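Local coordinates for CDP-4-keto-6-deoxy-D-glucose-3-dehydrase (Yersinia pseudotuberculosis, PDB 3BB8), which probably catalyses removal of the C-3 hydroxyl of CDP-4-keto-6-deoxy-D-glucose, a cofactor-dependent step in making lipopolysaccharide deoxysugars, at residues V40-S53 with D293-R305. The protein carries 1 engineered substitution. Residues are numbered along the deposited sequence; the frame is centred on the assembly and turned at random.
Sequences VIGTKELQLMVEAS and DMQAACGLAQLER
Glu45 and Arg305 form the salt bridge that ties residues 40-53 to residues 293-305, with Glu45 OE1 3.0 Å from Arg305 NH1. The carboxylate meets the edge of the guanidinium, their planes 37° apart, while Val40 O lies over one guanidinium face. A bend at chi2 (73°) turns the Glu45 carboxylate back toward the start of its own helix, where Gly42 is the N-cap; the modelled bond from Gly42 N to OE1 is too short for its length to be trusted. As a knob, Glu45 sits among Cys298, Ala301, Gln302 and Arg305. Nearby, Lys44 packs its CG 3.6 Å from Ala301 CB and crosses Glu304 at about a right angle, its NZ 4.0 Å from Glu304 OE2, beyond a salt bridge.

Small residues let the roughly antiparallel helices (151°) approach to 7.8 Å between axes: Ala301 CB lies 3.5 Å from Glu45 CA, and Ala297 CB meets Leu48 CB at 3.8 Å and Ala52 CB at 4.0 Å. Met49 SD comes within 3.9 Å of Cys298 CB; Met49 also packs against Ser53 of the second subunit. The contact thus joins helix 43-55 to the long helix 293-323, and Glu45, held by Arg305 near its helix start, probably stays negatively charged though buried.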
ATOM      1  N   VAL A  40       9.821  -0.366  20.021  1.00 44.36           N
ATOM      2  CA  VAL A  40      10.226   0.367  21.213  1.00 46.17           C
ATOM      3  C   VAL A  40       9.862   1.832  20.962  1.00 45.89           C
ATOM      4  O   VAL A  40      10.638   2.595  20.376  1.00 43.24           O
ATOM      5  CB  VAL A  40      11.749   0.237  21.475  1.00 47.24           C
ATOM      6  CG1 VAL A  40      12.151   1.098  22.665  1.00 46.26           C
ATOM      7  CG2 VAL A  40      12.103  -1.222  21.746  1.00 48.86           C
ATOM      8  N   ILE A  41       8.657   2.201  21.384  1.00 45.98           N
ATOM      9  CA  ILE A  41       8.158   3.556  21.211  1.00 48.57           C
ATOM     10  C   ILE A  41       7.902   4.215  22.561  1.00 50.64           C
ATOM     11  O   ILE A  41       7.739   3.535  23.576  1.00 51.19           O
ATOM     12  CB  ILE A  41       6.834   3.578  20.416  1.00 46.81           C
ATOM     13  CG1 ILE A  41       5.730   2.885  21.223  1.00 45.26           C
ATOM     14  CG2 ILE A  41       7.035   2.900  19.066  1.00 47.17           C
ATOM     15  CD1 ILE A  41       4.341   3.046  20.655  1.00 44.11           C
ATOM     16  N   GLY A  42       7.848   5.542  22.558  1.00 51.93           N
ATOM     17  CA  GLY A  42       7.614   6.274  23.784  1.00 52.48           C
ATOM     18  C   GLY A  42       6.924   7.609  23.592  1.00 53.68           C
ATOM     19  O   GLY A  42       6.220   7.835  22.601  1.00 54.42           O
ATOM     20  N   THR A  43       7.140   8.498  24.557  1.00 53.20           N
ATOM     21  CA  THR A  43       6.551   9.831  24.567  1.00 51.72           C
ATOM     22  C   THR A  43       6.620  10.553  23.229  1.00 50.29           C
ATOM     23  O   THR A  43       5.601  10.999  22.710  1.00 50.15           O
ATOM     24  CB  THR A  43       7.230  10.701  25.637  1.00 52.61           C
ATOM     25  OG1 THR A  43       7.109  10.058  26.912  1.00 53.34           O
ATOM     26  CG2 THR A  43       6.583  12.070  25.701  1.00 51.81           C
ATOM     27  N   LYS A  44       7.818  10.663  22.668  1.00 49.83           N
ATOM     28  CA  LYS A  44       7.995  11.352  21.401  1.00 51.13           C
ATOM     29  C   LYS A  44       7.090  10.801  20.292  1.00 51.60           C
ATOM     30  O   LYS A  44       6.409  11.569  19.607  1.00 51.88           O
ATOM     31  CB  LYS A  44       9.455  11.267  20.968  1.00 53.29           C
ATOM     32  CG  LYS A  44       9.838  12.265  19.891  1.00 56.30           C
ATOM     33  CD  LYS A  44       9.777  13.699  20.413  1.00 59.83           C
ATOM     34  CE  LYS A  44      10.323  14.692  19.390  1.00 60.21           C
ATOM     35  NZ  LYS A  44      10.515  16.050  19.979  1.00 62.01           N
ATOM     36  N   GLU A  45       7.073   9.480  20.122  1.00 49.75           N
ATOM     37  CA  GLU A  45       6.249   8.870  19.087  1.00 48.16           C
ATOM     38  C   GLU A  45       4.787   9.241  19.251  1.00 48.33           C
ATOM     39  O   GLU A  45       4.161   9.721  18.307  1.00 47.39           O
ATOM     40  CB  GLU A  45       6.371   7.340  19.090  1.00 46.42           C
ATOM     41  CG  GLU A  45       7.713   6.781  18.607  1.00 45.87           C
ATOM     42  CD  GLU A  45       8.828   6.993  19.610  1.00 45.07           C
ATOM     43  OE1 GLU A  45       8.530   7.004  20.820  1.00 47.43           O
ATOM     44  OE2 GLU A  45       9.998   7.137  19.202  1.00 43.22           O
ATOM     45  N   LEU A  46       4.239   9.025  20.443  1.00 48.71           N
ATOM     46  CA  LEU A  46       2.833   9.339  20.669  1.00 49.27           C
ATOM     47  C   LEU A  46       2.536  10.819  20.511  1.00 49.46           C
ATOM     48  O   LEU A  46       1.462  11.194  20.041  1.00 49.45           O
ATOM     49  CB  LEU A  46       2.375   8.880  22.056  1.00 49.43           C
ATOM     50  CG  LEU A  46       2.124   7.377  22.225  1.00 50.81           C
ATOM     51  CD1 LEU A  46       3.455   6.656  22.352  1.00 50.09           C
ATOM     52  CD2 LEU A  46       1.262   7.130  23.458  1.00 48.51           C
ATOM     53  N   GLN A  47       3.487  11.662  20.897  1.00 50.27           N
ATOM     54  CA  GLN A  47       3.282  13.097  20.791  1.00 50.01           C
ATOM     55  C   GLN A  47       3.136  13.526  19.333  1.00 50.22           C
ATOM     56  O   GLN A  47       2.128  14.143  18.958  1.00 48.30           O
ATOM     57  CB  GLN A  47       4.431  13.850  21.457  1.00 51.37           C
ATOM     58  CG  GLN A  47       4.442  13.705  22.976  1.00 53.55           C
ATOM     59  CD  GLN A  47       5.459  14.607  23.649  1.00 53.19           C
ATOM     60  OE1 GLN A  47       6.643  14.590  23.310  1.00 52.87           O
ATOM     61  NE2 GLN A  47       4.999  15.399  24.616  1.00 53.74           N
ATOM     62  N   LEU A  48       4.129  13.189  18.511  1.00 48.51           N
ATOM     63  CA  LEU A  48       4.080  13.548  17.102  1.00 47.88           C
ATOM     64  C   LEU A  48       2.824  13.006  16.419  1.00 47.99           C
ATOM     65  O   LEU A  48       2.163  13.732  15.678  1.00 47.89           O
ATOM     66  CB  LEU A  48       5.336  13.063  16.371  1.00 44.58           C
ATOM     67  CG  LEU A  48       6.658  13.633  16.888  1.00 44.94           C
ATOM     68  CD1 LEU A  48       7.732  13.494  15.816  1.00 43.45           C
ATOM     69  CD2 LEU A  48       6.485  15.105  17.249  1.00 46.23           C
ATOM     70  N   MET A  49       2.477  11.746  16.665  1.00 47.40           N
ATOM     71  CA  MET A  49       1.281  11.204  16.033  1.00 48.80           C
ATOM     72  C   MET A  49       0.069  12.057  16.389  1.00 48.18           C
ATOM     73  O   MET A  49      -0.863  12.194  15.593  1.00 47.18           O
ATOM     74  CB  MET A  49       1.046   9.753  16.453  1.00 47.56           C
ATOM     75  CG  MET A  49       2.052   8.793  15.857  1.00 49.12           C
ATOM     76  SD  MET A  49       1.514   7.095  16.026  1.00 50.10           S
ATOM     77  CE  MET A  49       1.888   6.810  17.773  1.00 49.88           C
ATOM     78  N   VAL A  50       0.082  12.629  17.587  1.00 49.08           N
ATOM     79  CA  VAL A  50      -1.016  13.484  18.012  1.00 50.22           C
ATOM     80  C   VAL A  50      -0.938  14.788  17.228  1.00 49.91           C
ATOM     81  O   VAL A  50      -1.961  15.311  16.783  1.00 48.97           O
ATOM     82  CB  VAL A  50      -0.958  13.767  19.531  1.00 52.01           C
ATOM     83  CG1 VAL A  50      -1.854  14.944  19.888  1.00 50.90           C
ATOM     84  CG2 VAL A  50      -1.435  12.534  20.290  1.00 53.82           C
ATOM     85  N   GLU A  51       0.275  15.302  17.047  1.00 49.64           N
ATOM     86  CA  GLU A  51       0.454  16.533  16.288  1.00 50.73           C
ATOM     87  C   GLU A  51      -0.122  16.358  14.894  1.00 51.60           C
ATOM     88  O   GLU A  51      -0.938  17.168  14.444  1.00 52.31           O
ATOM     89  CB  GLU A  51       1.930  16.904  16.185  1.00 49.75           C
ATOM     90  CG  GLU A  51       2.442  17.659  17.388  1.00 53.26           C
ATOM     91  CD  GLU A  51       3.297  18.849  16.994  1.00 56.22           C
ATOM     92  OE1 GLU A  51       4.438  18.642  16.514  1.00 55.66           O
ATOM     93  OE2 GLU A  51       2.816  19.994  17.156  1.00 57.42           O
ATOM     94  N   ALA A  52       0.303  15.291  14.218  1.00 50.98           N
ATOM     95  CA  ALA A  52      -0.171  14.990  12.875  1.00 49.65           C
ATOM     96  C   ALA A  52      -1.689  14.828  12.878  1.00 49.21           C
ATOM     97  O   ALA A  52      -2.373  15.299  11.973  1.00 48.70           O
ATOM     98  CB  ALA A  52       0.497  13.721  12.363  1.00 48.92           C
ATOM     99  N   SER A  53      -2.218  14.167  13.899  1.00 48.36           N
ATOM    100  CA  SER A  53      -3.659  13.968  13.985  1.00 50.54           C
ATOM    101  C   SER A  53      -4.357  15.321  14.055  1.00 51.71           C
ATOM    102  O   SER A  53      -5.376  15.543  13.401  1.00 51.98           O
ATOM    103  CB  SER A  53      -4.022  13.148  15.228  1.00 51.41           C
ATOM    104  OG  SER A  53      -3.423  11.863  15.199  1.00 50.98           O
ATOM    105  N   ASP A 293       0.501  11.148   7.031  1.00 34.83           N
ATOM    106  CA  ASP A 293       1.498  11.900   7.780  1.00 35.43           C
ATOM    107  C   ASP A 293       1.528  11.336   9.203  1.00 35.32           C
ATOM    108  O   ASP A 293       2.535  11.462   9.900  1.00 35.52           O
ATOM    109  CB  ASP A 293       1.171  13.402   7.772  1.00 34.88           C
ATOM    110  CG  ASP A 293       2.422  14.278   7.608  1.00 35.50           C
ATOM    111  OD1 ASP A 293       3.296  13.937   6.783  1.00 31.17           O
ATOM    112  OD2 ASP A 293       2.526  15.320   8.293  1.00 38.16           O
ATOM    113  N   MET A 294       0.431  10.698   9.620  1.00 33.99           N
ATOM    114  CA  MET A 294       0.369  10.088  10.948  1.00 34.74           C
ATOM    115  C   MET A 294       1.504   9.075  11.061  1.00 35.61           C
ATOM    116  O   MET A 294       2.295   9.097  12.012  1.00 36.23           O
ATOM    117  CB  MET A 294      -0.959   9.369  11.165  1.00 34.15           C
ATOM    118  CG  MET A 294      -2.151  10.283  11.304  1.00 37.24           C
ATOM    119  SD  MET A 294      -2.814  10.937   9.745  1.00 42.06           S
ATOM    120  CE  MET A 294      -3.824   9.555   9.212  1.00 37.75           C
ATOM    121  N   GLN A 295       1.573   8.184  10.079  1.00 34.14           N
ATOM    122  CA  GLN A 295       2.623   7.183  10.035  1.00 33.43           C
ATOM    123  C   GLN A 295       3.962   7.904   9.954  1.00 32.83           C
ATOM    124  O   GLN A 295       4.912   7.557  10.656  1.00 33.03           O
ATOM    125  CB  GLN A 295       2.442   6.275   8.809  1.00 32.33           C
ATOM    126  CG  GLN A 295       1.264   5.314   8.905  1.00 31.06           C
ATOM    127  CD  GLN A 295       0.711   4.907   7.538  1.00 33.92           C
ATOM    128  OE1 GLN A 295      -0.147   5.587   6.970  1.00 34.44           O
ATOM    129  NE2 GLN A 295       1.208   3.800   7.006  1.00 32.11           N
ATOM    130  N   ALA A 296       4.043   8.909   9.090  1.00 32.39           N
ATOM    131  CA  ALA A 296       5.282   9.668   8.940  1.00 34.84           C
ATOM    132  C   ALA A 296       5.776  10.203  10.291  1.00 35.00           C
ATOM    133  O   ALA A 296       6.972  10.180  10.574  1.00 34.99           O
ATOM    134  CB  ALA A 296       5.070  10.832   7.971  1.00 36.85           C
ATOM    135  N   ALA A 297       4.847  10.677  11.115  1.00 35.48           N
ATOM    136  CA  ALA A 297       5.176  11.228  12.427  1.00 37.99           C
ATOM    137  C   ALA A 297       5.866  10.191  13.306  1.00 39.04           C
ATOM    138  O   ALA A 297       6.966  10.430  13.823  1.00 40.12           O
ATOM    139  CB  ALA A 297       3.903  11.728  13.117  1.00 37.25           C
ATOM    140  N   CYS A 298       5.210   9.043  13.472  1.00 38.36           N
ATOM    141  CA  CYS A 298       5.745   7.965  14.287  1.00 37.64           C
ATOM    142  C   CYS A 298       7.159   7.667  13.824  1.00 37.12           C
ATOM    143  O   CYS A 298       8.076   7.576  14.630  1.00 38.62           O
ATOM    144  CB  CYS A 298       4.867   6.719  14.156  1.00 38.67           C
ATOM    145  SG  CYS A 298       5.219   5.399  15.348  1.00 40.01           S
ATOM    146  N   GLY A 299       7.335   7.541  12.518  1.00 37.19           N
ATOM    147  CA  GLY A 299       8.652   7.263  11.981  1.00 37.29           C
ATOM    148  C   GLY A 299       9.669   8.340  12.302  1.00 38.81           C
ATOM    149  O   GLY A 299      10.825   8.039  12.589  1.00 36.72           O
ATOM    150  N   LEU A 300       9.248   9.605  12.258  1.00 41.15           N
ATOM    151  CA  LEU A 300      10.167  10.713  12.540  1.00 40.34           C
ATOM    152  C   LEU A 300      10.709  10.617  13.963  1.00 40.09           C
ATOM    153  O   LEU A 300      11.915  10.713  14.172  1.00 40.41           O
ATOM    154  CB  LEU A 300       9.477  12.063  12.327  1.00 38.47           C
ATOM    155  CG  LEU A 300      10.385  13.292  12.463  1.00 37.10           C
ATOM    156  CD1 LEU A 300      11.545  13.216  11.480  1.00 34.95           C
ATOM    157  CD2 LEU A 300       9.565  14.538  12.221  1.00 37.09           C
ATOM    158  N   ALA A 301       9.819  10.418  14.931  1.00 40.80           N
ATOM    159  CA  ALA A 301      10.230  10.276  16.330  1.00 42.54           C
ATOM    160  C   ALA A 301      11.244   9.134  16.442  1.00 44.23           C
ATOM    161  O   ALA A 301      12.325   9.300  17.015  1.00 46.26           O
ATOM    162  CB  ALA A 301       9.010   9.981  17.216  1.00 41.79           C
ATOM    163  N   GLN A 302      10.883   7.982  15.878  1.00 44.85           N
ATOM    164  CA  GLN A 302      11.736   6.797  15.887  1.00 44.70           C
ATOM    165  C   GLN A 302      13.141   7.104  15.368  1.00 45.30           C
ATOM    166  O   GLN A 302      14.127   6.564  15.866  1.00 44.22           O
ATOM    167  CB  GLN A 302      11.120   5.689  15.015  1.00 44.50           C
ATOM    168  CG  GLN A 302       9.847   5.034  15.547  1.00 43.12           C
ATOM    169  CD  GLN A 302      10.117   4.000  16.636  1.00 44.46           C
ATOM    170  OE1 GLN A 302      10.277   4.338  17.810  1.00 42.74           O
ATOM    171  NE2 GLN A 302      10.174   2.733  16.243  1.00 41.19           N
ATOM    172  N   LEU A 303      13.234   7.965  14.361  1.00 47.01           N
ATOM    173  CA  LEU A 303      14.532   8.306  13.786  1.00 50.44           C
ATOM    174  C   LEU A 303      15.532   8.866  14.797  1.00 52.67           C
ATOM    175  O   LEU A 303      16.742   8.798  14.588  1.00 53.07           O
ATOM    176  CB  LEU A 303      14.362   9.298  12.632  1.00 50.06           C
ATOM    177  CG  LEU A 303      14.086   8.684  11.256  1.00 50.75           C
ATOM    178  CD1 LEU A 303      13.891   9.794  10.229  1.00 52.19           C
ATOM    179  CD2 LEU A 303      15.253   7.796  10.847  1.00 47.23           C
ATOM    180  N   GLU A 304      15.037   9.425  15.890  1.00 53.99           N
ATOM    181  CA  GLU A 304      15.946   9.961  16.884  1.00 58.70           C
ATOM    182  C   GLU A 304      16.669   8.808  17.585  1.00 58.99           C
ATOM    183  O   GLU A 304      17.875   8.872  17.838  1.00 58.67           O
ATOM    184  CB  GLU A 304      15.175  10.797  17.912  1.00 61.85           C
ATOM    185  CG  GLU A 304      14.444  12.003  17.321  1.00 66.93           C
ATOM    186  CD  GLU A 304      13.675  12.797  18.369  1.00 69.31           C
ATOM    187  OE1 GLU A 304      14.305  13.259  19.348  1.00 70.96           O
ATOM    188  OE2 GLU A 304      12.444  12.963  18.216  1.00 70.09           O
ATOM    189  N   ARG A 305      15.922   7.740  17.854  1.00 58.37           N
ATOM    190  CA  ARG A 305      16.435   6.570  18.562  1.00 57.72           C
ATOM    191  C   ARG A 305      17.158   5.524  17.713  1.00 56.79           C
ATOM    192  O   ARG A 305      17.645   4.534  18.248  1.00 57.47           O
ATOM    193  CB  ARG A 305      15.271   5.911  19.312  1.00 57.42           C
ATOM    194  CG  ARG A 305      14.355   6.953  19.943  1.00 60.05           C
ATOM    195  CD  ARG A 305      13.032   6.407  20.456  1.00 61.44           C
ATOM    196  NE  ARG A 305      13.149   5.797  21.776  1.00 63.73           N
ATOM    197  CZ  ARG A 305      12.161   5.756  22.667  1.00 63.94           C
ATOM    198  NH1 ARG A 305      10.980   6.297  22.384  1.00 62.28           N
ATOM    199  NH2 ARG A 305      12.350   5.163  23.839  1.00 63.72           N
TER